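PDB 6D21: FERM, RhoGEF and pleckstrin domain protein 2 from Danio rerio, which probably activates the small GTPase RAC1 as a guanine nucleotide exchange factor in semaphorin and integrin signalling, this chain being its membrane-targeting FERM region. Local coordinates for residues Met54-Leu59 against Asn74-Leu79; Gln27-Asp32 against Phe45-Gln50; Val81-Pro86 against Ser278-Leu283. One frame throughout, in Å; residues are numbered along the deposited sequence.

Contact 1: residues Met54-Leu59 against Asn74-Leu79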
loop_
_atom_site.group_PDB
_atom_site.type_symbol
_atom_site.label_atom_id
_atom_site.label_comp_id
_atom_site.label_asym_id
_atom_site.label_seq_id
_atom_site.Cartn_x
_atom_site.Cartn_y
_atom_site.Cartn_z
ATOM N N MET A 54 7.232 2.077 -16.630
ATOM C CA MET A 54 5.867 2.193 -16.101
ATOM C C MET A 54 5.624 1.368 -14.850
ATOM O O MET A 54 4.486 1.057 -14.508
ATOM C CB MET A 54 4.838 1.819 -17.160
ATOM C CG MET A 54 4.754 2.847 -18.278
ATOM S SD MET A 54 3.488 2.477 -19.491
ATOM C CE MET A 54 3.475 4.004 -20.443
ATOM N N ASN A 55 6.699 1.045 -14.150
ATOM C CA ASN A 55 6.585 0.509 -12.796
ATOM C C ASN A 55 6.623 1.633 -11.755
ATOM O O ASN A 55 7.279 2.658 -11.957
ATOM C CB ASN A 55 7.710 -0.496 -12.542
ATOM C CG ASN A 55 7.595 -1.717 -13.428
ATOM O OD1 ASN A 55 6.518 -2.302 -13.549
ATOM N ND2 ASN A 55 8.698 -2.092 -14.077
ATOM N N TRP A 56 5.911 1.436 -10.648
ATOM C CA TRP A 56 5.822 2.445 -9.589
ATOM C C TRP A 56 6.992 2.376 -8.609
ATOM O O TRP A 56 7.306 1.317 -8.080
ATOM C CB TRP A 56 4.500 2.293 -8.836
ATOM C CG TRP A 56 3.321 2.652 -9.683
ATOM C CD1 TRP A 56 2.506 1.791 -10.373
ATOM C CD2 TRP A 56 2.825 3.967 -9.941
ATOM N NE1 TRP A 56 1.527 2.494 -11.034
ATOM C CE2 TRP A 56 1.704 3.831 -10.792
ATOM C CE3 TRP A 56 3.214 5.252 -9.526
ATOM C CZ2 TRP A 56 0.973 4.928 -11.242
ATOM C CZ3 TRP A 56 2.493 6.347 -9.991
ATOM C CH2 TRP A 56 1.382 6.175 -10.841
ATOM N N VAL A 57 7.643 3.517 -8.403
ATOM C CA VAL A 57 8.826 3.638 -7.546
ATOM C C VAL A 57 8.518 4.669 -6.464
ATOM O O VAL A 57 7.767 5.589 -6.736
ATOM C CB VAL A 57 10.064 4.068 -8.365
ATOM C CG1 VAL A 57 11.253 4.337 -7.472
ATOM C CG2 VAL A 57 10.405 2.998 -9.400
ATOM N N TRP A 58 9.069 4.527 -5.252
ATOM C CA TRP A 58 8.853 5.532 -4.216
ATOM C C TRP A 58 9.694 6.769 -4.448
ATOM O O TRP A 58 10.867 6.677 -4.808
ATOM C CB TRP A 58 9.163 4.972 -2.816
ATOM C CG TRP A 58 8.143 3.998 -2.346
ATOM C CD1 TRP A 58 8.264 2.631 -2.325
ATOM C CD2 TRP A 58 6.830 4.291 -1.840
ATOM N NE1 TRP A 58 7.115 2.062 -1.836
ATOM C CE2 TRP A 58 6.213 3.053 -1.540
ATOM C CE3 TRP A 58 6.106 5.474 -1.640
ATOM C CZ2 TRP A 58 4.919 2.966 -1.025
ATOM C CZ3 TRP A 58 4.815 5.387 -1.131
ATOM C CH2 TRP A 58 4.235 4.140 -0.828
ATOM N N LEU A 59 9.094 7.933 -4.236
ATOM C CA LEU A 59 9.851 9.176 -4.219
ATOM C C LEU A 59 10.663 9.270 -2.922
ATOM O O LEU A 59 10.125 9.162 -1.817
ATOM C CB LEU A 59 8.912 10.376 -4.355
ATOM C CG LEU A 59 9.515 11.773 -4.490
ATOM C CD1 LEU A 59 10.271 11.950 -5.804
ATOM C CD2 LEU A 59 8.423 12.819 -4.365
ATOM N N ASN A 74 6.107 15.469 -17.230
ATOM C CA ASN A 74 5.299 14.436 -17.880
ATOM C C ASN A 74 5.093 13.164 -17.046
ATOM O O ASN A 74 4.460 12.212 -17.497
ATOM C CB ASN A 74 5.923 14.056 -19.218
ATOM C CG ASN A 74 5.927 15.211 -20.193
ATOM O OD1 ASN A 74 5.085 16.104 -20.102
ATOM N ND2 ASN A 74 6.871 15.203 -21.129
ATOM N N THR A 75 5.600 13.160 -15.826
ATOM C CA THR A 75 5.538 11.963 -14.989
ATOM C C THR A 75 4.351 11.983 -14.028
ATOM O O THR A 75 4.054 12.995 -13.398
ATOM C CB THR A 75 6.842 11.804 -14.190
ATOM O OG1 THR A 75 7.947 11.812 -15.104
ATOM C CG2 THR A 75 6.844 10.504 -13.398
ATOM N N LEU A 76 3.673 10.850 -13.917
ATOM C CA LEU A 76 2.574 10.725 -12.984
ATOM C C LEU A 76 3.101 10.327 -11.612
ATOM O O LEU A 76 3.854 9.350 -11.487
ATOM C CB LEU A 76 1.547 9.700 -13.470
ATOM C CG LEU A 76 0.311 9.563 -12.571
ATOM C CD1 LEU A 76 -0.390 10.909 -12.396
ATOM C CD2 LEU A 76 -0.639 8.518 -13.132
ATOM N N PHE A 77 2.729 11.119 -10.607
ATOM C CA PHE A 77 2.949 10.775 -9.194
ATOM C C PHE A 77 1.620 10.436 -8.581
ATOM O O PHE A 77 0.579 10.924 -9.041
ATOM C CB PHE A 77 3.569 11.931 -8.398
ATOM C CG PHE A 77 4.931 12.339 -8.866
ATOM C CD1 PHE A 77 5.096 13.014 -10.070
ATOM C CD2 PHE A 77 6.043 12.080 -8.088
ATOM C CE1 PHE A 77 6.350 13.401 -10.507
ATOM C CE2 PHE A 77 7.295 12.472 -8.511
ATOM C CZ PHE A 77 7.451 13.132 -9.723
ATOM N N ARG A 78 1.636 9.627 -7.524
ATOM C CA ARG A 78 0.401 9.345 -6.824
ATOM C C ARG A 78 0.643 9.198 -5.315
ATOM O O ARG A 78 1.703 8.739 -4.866
ATOM C CB ARG A 78 -0.275 8.084 -7.359
ATOM C CG ARG A 78 0.409 6.797 -6.952
ATOM C CD ARG A 78 -0.305 5.570 -7.573
ATOM N NE ARG A 78 0.366 4.344 -7.153
ATOM C CZ ARG A 78 0.045 3.131 -7.576
ATOM N NH1 ARG A 78 0.717 2.083 -7.126
ATOM N NH2 ARG A 78 -0.956 2.971 -8.425
ATOM N N LEU A 79 -0.352 9.621 -4.553
ATOM C CA LEU A 79 -0.349 9.419 -3.104
ATOM C C LEU A 79 -0.579 7.934 -2.793
ATOM O O LEU A 79 -1.449 7.310 -3.402
ATOM C CB LEU A 79 -1.438 10.275 -2.460
ATOM C CG LEU A 79 -1.512 10.230 -0.930
ATOM C CD1 LEU A 79 -0.231 10.831 -0.319
ATOM C CD2 LEU A 79 -2.737 10.986 -0.521
#
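Arg78 lays its guanidinium flat over one face of the Trp56 indole, the two planes only 3° apart. Its CZ stands 3.6 Å from the centroid of the five-membered ring, almost straight above it, a close cation-pi stack. The aliphatic part of the same side chain covers the other half of the indole: Arg78 CD sits 3.7 Å from the centroid of the six-membered ring in a CH-pi contact. The far end of the ring system reaches Leu76, two residues earlier on the same strand as the arginine, where Trp56 CH2 meets Leu76 CD2 at 3.9 Å and Trp56 CZ3 lies 3.6 Å from the carbonyl oxygen Leu76 O. A separate apolar touch brings Leu59 CD1 to the edge of the Phe77 ring, 4.1 Å from CE2.

The arginine lifts off its strand with CG between the backbone N and the carbonyl carbon (chi1 74°) and then runs extended to NE, which lays CD over the six-membered ring and the guanidinium over the five-membered one. Glu48 OE2 forms a salt bridge with Arg78 NH1, which probably helps to fix the turn of the guanidinium. With a serine in place of Trp56, the guanidinium would probably keep Glu48 but lose its flat support and be freer to swing.

Strand 45-50 runs between 56-58 and 76-81 in the mixed sheet of the ubiquitin-like FERM lobe, so Trp56 and Arg78 meet over this intervening strand on one face, while Leu59 and Phe77 both pack on Leu29 of helix 26-36 on the other.

Contact 2: residues Gln27-Asp32 against Phe45-Gln50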
loop_
_atom_site.group_PDB
_atom_site.type_symbol
_atom_site.label_atom_id
_atom_site.label_comp_id
_atom_site.label_asym_id
_atom_site.label_seq_id
_atom_site.Cartn_x
_atom_site.Cartn_y
_atom_site.Cartn_z
ATOM N N GLN A 27 10.783 16.049 -0.354
ATOM C CA GLN A 27 10.061 16.418 0.863
ATOM C C GLN A 27 9.143 17.626 0.641
ATOM O O GLN A 27 8.054 17.694 1.200
ATOM C CB GLN A 27 11.042 16.726 1.996
ATOM C CG GLN A 27 10.347 16.965 3.347
ATOM C CD GLN A 27 9.489 15.777 3.773
ATOM O OE1 GLN A 27 9.994 14.672 3.958
ATOM N NE2 GLN A 27 8.188 16.001 3.915
ATOM N N LEU A 28 9.603 18.570 -0.176
ATOM C CA LEU A 28 8.830 19.765 -0.508
ATOM C C LEU A 28 7.526 19.392 -1.219
ATOM O O LEU A 28 6.458 19.906 -0.876
ATOM C CB LEU A 28 9.667 20.723 -1.372
ATOM C CG LEU A 28 9.129 22.122 -1.679
ATOM C CD1 LEU A 28 8.738 22.875 -0.410
ATOM C CD2 LEU A 28 10.157 22.892 -2.471
ATOM N N LEU A 29 7.605 18.489 -2.195
ATOM C CA LEU A 29 6.412 18.040 -2.899
ATOM C C LEU A 29 5.446 17.304 -1.952
ATOM O O LEU A 29 4.237 17.524 -1.997
ATOM C CB LEU A 29 6.792 17.140 -4.071
ATOM C CG LEU A 29 5.628 16.550 -4.871
ATOM C CD1 LEU A 29 4.787 17.673 -5.498
ATOM C CD2 LEU A 29 6.152 15.593 -5.936
ATOM N N LEU A 30 5.988 16.416 -1.116
ATOM C CA LEU A 30 5.189 15.710 -0.108
ATOM C C LEU A 30 4.461 16.679 0.802
ATOM O O LEU A 30 3.261 16.519 1.066
ATOM C CB LEU A 30 6.064 14.785 0.745
ATOM C CG LEU A 30 6.452 13.388 0.245
ATOM C CD1 LEU A 30 7.725 12.927 0.937
ATOM C CD2 LEU A 30 5.340 12.386 0.498
ATOM N N SER A 31 5.191 17.680 1.291
ATOM C CA SER A 31 4.602 18.671 2.184
ATOM C C SER A 31 3.495 19.463 1.501
ATOM O O SER A 31 2.441 19.683 2.091
ATOM C CB SER A 31 5.674 19.631 2.709
ATOM O OG SER A 31 6.611 18.912 3.493
ATOM N N ASP A 32 3.739 19.892 0.264
ATOM C CA ASP A 32 2.740 20.635 -0.489
ATOM C C ASP A 32 1.492 19.790 -0.760
ATOM O O ASP A 32 0.374 20.306 -0.726
ATOM C CB ASP A 32 3.328 21.149 -1.807
ATOM C CG ASP A 32 4.308 22.289 -1.604
ATOM O OD1 ASP A 32 4.396 22.813 -0.467
ATOM O OD2 ASP A 32 4.989 22.669 -2.581
ATOM N N PHE A 45 1.950 8.026 4.890
ATOM C CA PHE A 45 1.794 8.159 3.430
ATOM C C PHE A 45 3.089 8.608 2.739
ATOM O O PHE A 45 3.953 9.218 3.346
ATOM C CB PHE A 45 0.670 9.154 3.109
ATOM C CG PHE A 45 -0.685 8.730 3.620
ATOM C CD1 PHE A 45 -1.063 8.988 4.937
ATOM C CD2 PHE A 45 -1.576 8.075 2.791
ATOM C CE1 PHE A 45 -2.310 8.573 5.417
ATOM C CE2 PHE A 45 -2.823 7.667 3.257
ATOM C CZ PHE A 45 -3.185 7.916 4.575
ATOM N N GLY A 46 3.208 8.301 1.456
ATOM C CA GLY A 46 4.308 8.805 0.663
ATOM C C GLY A 46 3.822 9.008 -0.767
ATOM O O GLY A 46 2.629 8.869 -1.057
ATOM N N LEU A 47 4.751 9.340 -1.650
ATOM C CA LEU A 47 4.445 9.516 -3.057
ATOM C C LEU A 47 5.243 8.499 -3.872
ATOM O O LEU A 47 6.427 8.301 -3.618
ATOM C CB LEU A 47 4.789 10.937 -3.518
ATOM C CG LEU A 47 3.943 12.085 -2.977
ATOM C CD1 LEU A 47 4.509 13.421 -3.461
ATOM C CD2 LEU A 47 2.485 11.921 -3.421
ATOM N N GLU A 48 4.599 7.856 -4.837
ATOM C CA GLU A 48 5.347 7.095 -5.826
ATOM C C GLU A 48 5.152 7.694 -7.214
ATOM O O GLU A 48 4.195 8.419 -7.452
ATOM C CB GLU A 48 4.948 5.611 -5.822
ATOM C CG GLU A 48 3.646 5.274 -5.188
ATOM C CD GLU A 48 3.411 3.775 -5.091
ATOM O OE1 GLU A 48 4.404 3.003 -5.144
ATOM O OE2 GLU A 48 2.239 3.372 -5.023
ATOM N N PHE A 49 6.067 7.386 -8.122
ATOM C CA PHE A 49 5.968 7.845 -9.495
ATOM C C PHE A 49 6.212 6.679 -10.439
ATOM O O PHE A 49 6.736 5.644 -10.028
ATOM C CB PHE A 49 6.962 8.979 -9.764
ATOM C CG PHE A 49 8.401 8.562 -9.646
ATOM C CD1 PHE A 49 9.062 8.636 -8.422
ATOM C CD2 PHE A 49 9.095 8.092 -10.761
ATOM C CE1 PHE A 49 10.393 8.248 -8.307
ATOM C CE2 PHE A 49 10.422 7.706 -10.660
ATOM C CZ PHE A 49 11.072 7.782 -9.427
ATOM N N GLN A 50 5.818 6.847 -11.696
ATOM C CA GLN A 50 6.002 5.796 -12.691
ATOM C C GLN A 50 7.285 6.034 -13.453
ATOM O O GLN A 50 7.443 7.091 -14.061
ATOM C CB GLN A 50 4.818 5.741 -13.662
ATOM C CG GLN A 50 3.909 4.572 -13.449
ATOM C CD GLN A 50 2.831 4.446 -14.509
ATOM O OE1 GLN A 50 2.432 5.424 -15.137
ATOM N NE2 GLN A 50 2.338 3.231 -14.693
#
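Leu47 meets Leu29 and Leu30 in a purely apolar contact between helix 26-36 and the sheet. Its CD1 branch does most of the work, lying 3.6 Å from Leu29 CG and 3.7 Å from Leu29 CD2, with the two side chains at about a right angle. Leu30 lies alongside Leu47, the two side chains running in opposing senses, and its CD2 comes 3.8 Å from Leu47 CG. With Leu30 CG beside the backbone N (chi1 -82°), that methyl reaches the strand although the side chain does not set out toward it.

Backbone also takes part in the packing: Leu30 CD2 rests 3.7 Å from Gly46 CA.

Of the hydrogen bonds inside the two segments, a side-chain one is local to the helix: Ser31 OG donates to Gln27 O at 3.0 Å from above the carbonyl plane, while Ser31 N reaches the same oxygen from the opposite face, so one acceptor is gripped twice.

Helix 26-36 lies across the sheet in the manner of a beta-grasp, and Tyr18, Leu20 and Phe77 add to the apolar surroundings of Leu29. Cohesion here therefore rests on shape and the exclusion of water from buried leucines, without directional bonds between helix and strand.

Contact 3: residues Val81-Pro86 against Ser278-Leu283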
loop_
_atom_site.group_PDB
_atom_site.type_symbol
_atom_site.label_atom_id
_atom_site.label_comp_id
_atom_site.label_asym_id
_atom_site.label_seq_id
_atom_site.Cartn_x
_atom_site.Cartn_y
_atom_site.Cartn_z
ATOM N N VAL A 81 -0.298 4.800 0.636
ATOM C CA VAL A 81 0.100 4.407 1.995
ATOM C C VAL A 81 1.479 3.743 1.926
ATOM O O VAL A 81 1.691 2.843 1.121
ATOM C CB VAL A 81 -0.895 3.435 2.646
ATOM C CG1 VAL A 81 -0.341 2.918 3.985
ATOM C CG2 VAL A 81 -2.275 4.110 2.820
ATOM N N LYS A 82 2.419 4.229 2.719
ATOM C CA LYS A 82 3.753 3.626 2.806
ATOM C C LYS A 82 3.830 2.649 3.988
ATOM O O LYS A 82 4.442 1.586 3.898
ATOM C CB LYS A 82 4.820 4.717 2.974
ATOM C CG LYS A 82 6.155 4.441 2.293
ATOM C CD LYS A 82 7.047 3.515 3.087
ATOM C CE LYS A 82 8.419 3.386 2.422
ATOM N NZ LYS A 82 8.341 2.708 1.096
ATOM N N PHE A 83 3.215 3.036 5.107
ATOM C CA PHE A 83 3.263 2.247 6.343
ATOM C C PHE A 83 1.857 1.883 6.811
ATOM O O PHE A 83 1.083 2.767 7.155
ATOM C CB PHE A 83 3.975 3.033 7.463
ATOM C CG PHE A 83 5.387 3.445 7.118
ATOM C CD1 PHE A 83 6.387 2.498 6.982
ATOM C CD2 PHE A 83 5.713 4.781 6.951
ATOM C CE1 PHE A 83 7.695 2.874 6.683
ATOM C CE2 PHE A 83 7.011 5.163 6.640
ATOM C CZ PHE A 83 8.002 4.205 6.500
ATOM N N PHE A 84 1.521 0.598 6.830
ATOM C CA PHE A 84 0.202 0.181 7.283
ATOM C C PHE A 84 0.251 -0.133 8.784
ATOM O O PHE A 84 1.014 -0.999 9.218
ATOM C CB PHE A 84 -0.292 -1.055 6.497
ATOM C CG PHE A 84 -0.623 -0.781 5.044
ATOM C CD1 PHE A 84 0.377 -0.699 4.092
ATOM C CD2 PHE A 84 -1.944 -0.656 4.635
ATOM C CE1 PHE A 84 0.079 -0.463 2.747
ATOM C CE2 PHE A 84 -2.263 -0.435 3.303
ATOM C CZ PHE A 84 -1.251 -0.333 2.352
ATOM N N PRO A 85 -0.554 0.576 9.587
ATOM C CA PRO A 85 -0.554 0.238 11.018
ATOM C C PRO A 85 -1.408 -0.992 11.259
ATOM O O PRO A 85 -2.226 -1.329 10.403
ATOM C CB PRO A 85 -1.166 1.478 11.677
ATOM C CG PRO A 85 -2.087 2.046 10.615
ATOM C CD PRO A 85 -1.511 1.651 9.264
ATOM N N PRO A 86 -1.247 -1.644 12.418
ATOM C CA PRO A 86 -2.028 -2.851 12.673
ATOM C C PRO A 86 -3.540 -2.613 12.605
ATOM O O PRO A 86 -4.262 -3.519 12.209
ATOM C CB PRO A 86 -1.589 -3.268 14.080
ATOM C CG PRO A 86 -0.839 -2.134 14.625
ATOM C CD PRO A 86 -0.256 -1.396 13.475
ATOM N N SER A 278 12.357 1.589 11.783
ATOM C CA SER A 278 12.469 2.919 12.349
ATOM C C SER A 278 11.075 3.507 12.624
ATOM O O SER A 278 10.808 3.977 13.732
ATOM C CB SER A 278 13.297 3.808 11.410
ATOM O OG SER A 278 13.096 5.185 11.660
ATOM N N PHE A 279 10.171 3.426 11.648
ATOM C CA PHE A 279 8.840 4.015 11.807
ATOM C C PHE A 279 8.079 3.387 12.982
ATOM O O PHE A 279 7.528 4.098 13.847
ATOM C CB PHE A 279 8.031 3.881 10.504
ATOM C CG PHE A 279 6.668 4.500 10.576
ATOM C CD1 PHE A 279 6.505 5.865 10.418
ATOM C CD2 PHE A 279 5.551 3.720 10.817
ATOM C CE1 PHE A 279 5.260 6.438 10.491
ATOM C CE2 PHE A 279 4.296 4.289 10.899
ATOM C CZ PHE A 279 4.150 5.645 10.738
ATOM N N PHE A 280 8.090 2.056 13.049
ATOM C CA PHE A 280 7.289 1.355 14.056
ATOM C C PHE A 280 7.965 1.044 15.392
ATOM O O PHE A 280 7.292 0.574 16.311
ATOM C CB PHE A 280 6.764 0.046 13.473
ATOM C CG PHE A 280 5.689 0.242 12.444
ATOM C CD1 PHE A 280 4.426 0.674 12.829
ATOM C CD2 PHE A 280 5.943 0.022 11.102
ATOM C CE1 PHE A 280 3.423 0.861 11.896
ATOM C CE2 PHE A 280 4.932 0.192 10.158
ATOM C CZ PHE A 280 3.677 0.616 10.558
ATOM N N ARG A 281 9.265 1.292 15.512
ATOM C CA ARG A 281 10.002 0.911 16.731
ATOM C C ARG A 281 10.822 2.029 17.361
ATOM O O ARG A 281 10.984 2.073 18.579
ATOM C CB ARG A 281 10.942 -0.264 16.441
ATOM C CG ARG A 281 10.254 -1.510 15.933
ATOM C CD ARG A 281 9.437 -2.182 17.025
ATOM N NE ARG A 281 10.286 -2.953 17.934
ATOM C CZ ARG A 281 9.850 -3.946 18.707
ATOM N NH1 ARG A 281 8.569 -4.290 18.688
ATOM N NH2 ARG A 281 10.695 -4.602 19.493
ATOM N N LEU A 282 11.370 2.919 16.550
ATOM C CA LEU A 282 12.294 3.925 17.087
ATOM C C LEU A 282 11.647 5.294 17.224
ATOM O O LEU A 282 10.868 5.707 16.370
ATOM C CB LEU A 282 13.524 4.033 16.190
ATOM C CG LEU A 282 14.236 2.711 15.904
ATOM C CD1 LEU A 282 15.467 2.957 15.042
ATOM C CD2 LEU A 282 14.616 2.028 17.224
ATOM N N LEU A 283 11.971 6.007 18.291
ATOM C CA LEU A 283 11.547 7.397 18.394
ATOM C C LEU A 283 12.569 8.297 17.690
ATOM O O LEU A 283 13.513 8.787 18.313
ATOM C CB LEU A 283 11.367 7.796 19.858
ATOM C CG LEU A 283 10.018 7.351 20.428
ATOM C CD1 LEU A 283 10.166 6.893 21.872
ATOM C CD2 LEU A 283 8.993 8.473 20.303
#
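Phe83 overlaps Phe279 in an offset stack, the ring planes 6° apart and the centroids separated by 4.2 Å. The overlap continues onto the aliphatic carbons at both ends. Phe279 CB lies 3.9 Å from the centroid of the Phe83 ring, 9° off its normal, while Phe83 CB rests over the face of the Phe279 ring at 4.0 Å from its centroid, so each ring receives the other's CB as a CH-pi partner. On the opposite face of the Phe83 ring, the aliphatic CD of Lys82 is set toward the rim, which leaves the phenyl group held between a lysine chain and a second ring.

Phe280 adds a different kind of contact. Its CG is anti to the carbonyl carbon (chi1 -71°), and from there the end of the ring reaches the backbone of the loop: Phe280 CZ comes 3.4 Å from Phe84 O and 3.9 Å from Phe83 CB. Further round the same ring, Phe280 CE1 lies 4.1 Å from Pro85 CA.

The contact spans two lobes of the FERM cloverleaf. Residues 82-86, following strand 76-81, lead from the ubiquitin-like lobe toward helix 94-110 of the central lobe, and 278-281 are the last turn of the long helix 263-281 that belongs to the PH-like lobe. The side chain of Phe84 sets out away from residues 278-283, and its ring meets Phe189 edge-to-face, with Phe100 also touching it. Tyr44 approaches the Phe279 ring and shares backbone hydrogen bonds with Lys82 and Phe83, while His276, one helical turn before Phe280, meets Phe83 edge-to-face.

How the contacts relate
Contacts 1 and 2 both belong to the ubiquitin-like lobe and share its sheet: strand 45-50, which contact 2 packs against helix 26-36, is the neighbour of both strands joined in contact 1. Contact 2 is fully buried and made of aliphatic groups, whereas contact 1 is partly buried and puts a charged stack on the other face of the sheet. Contact 3, also partly buried, connects that lobe's exit to the PH-like lobe through aromatic rings; its centre is about 17 Å from that of contact 2 and about 22 Å from that of contact 1. Trp58 and Lys82, in a cation-pi pair, bring contacts 1 and 3 together.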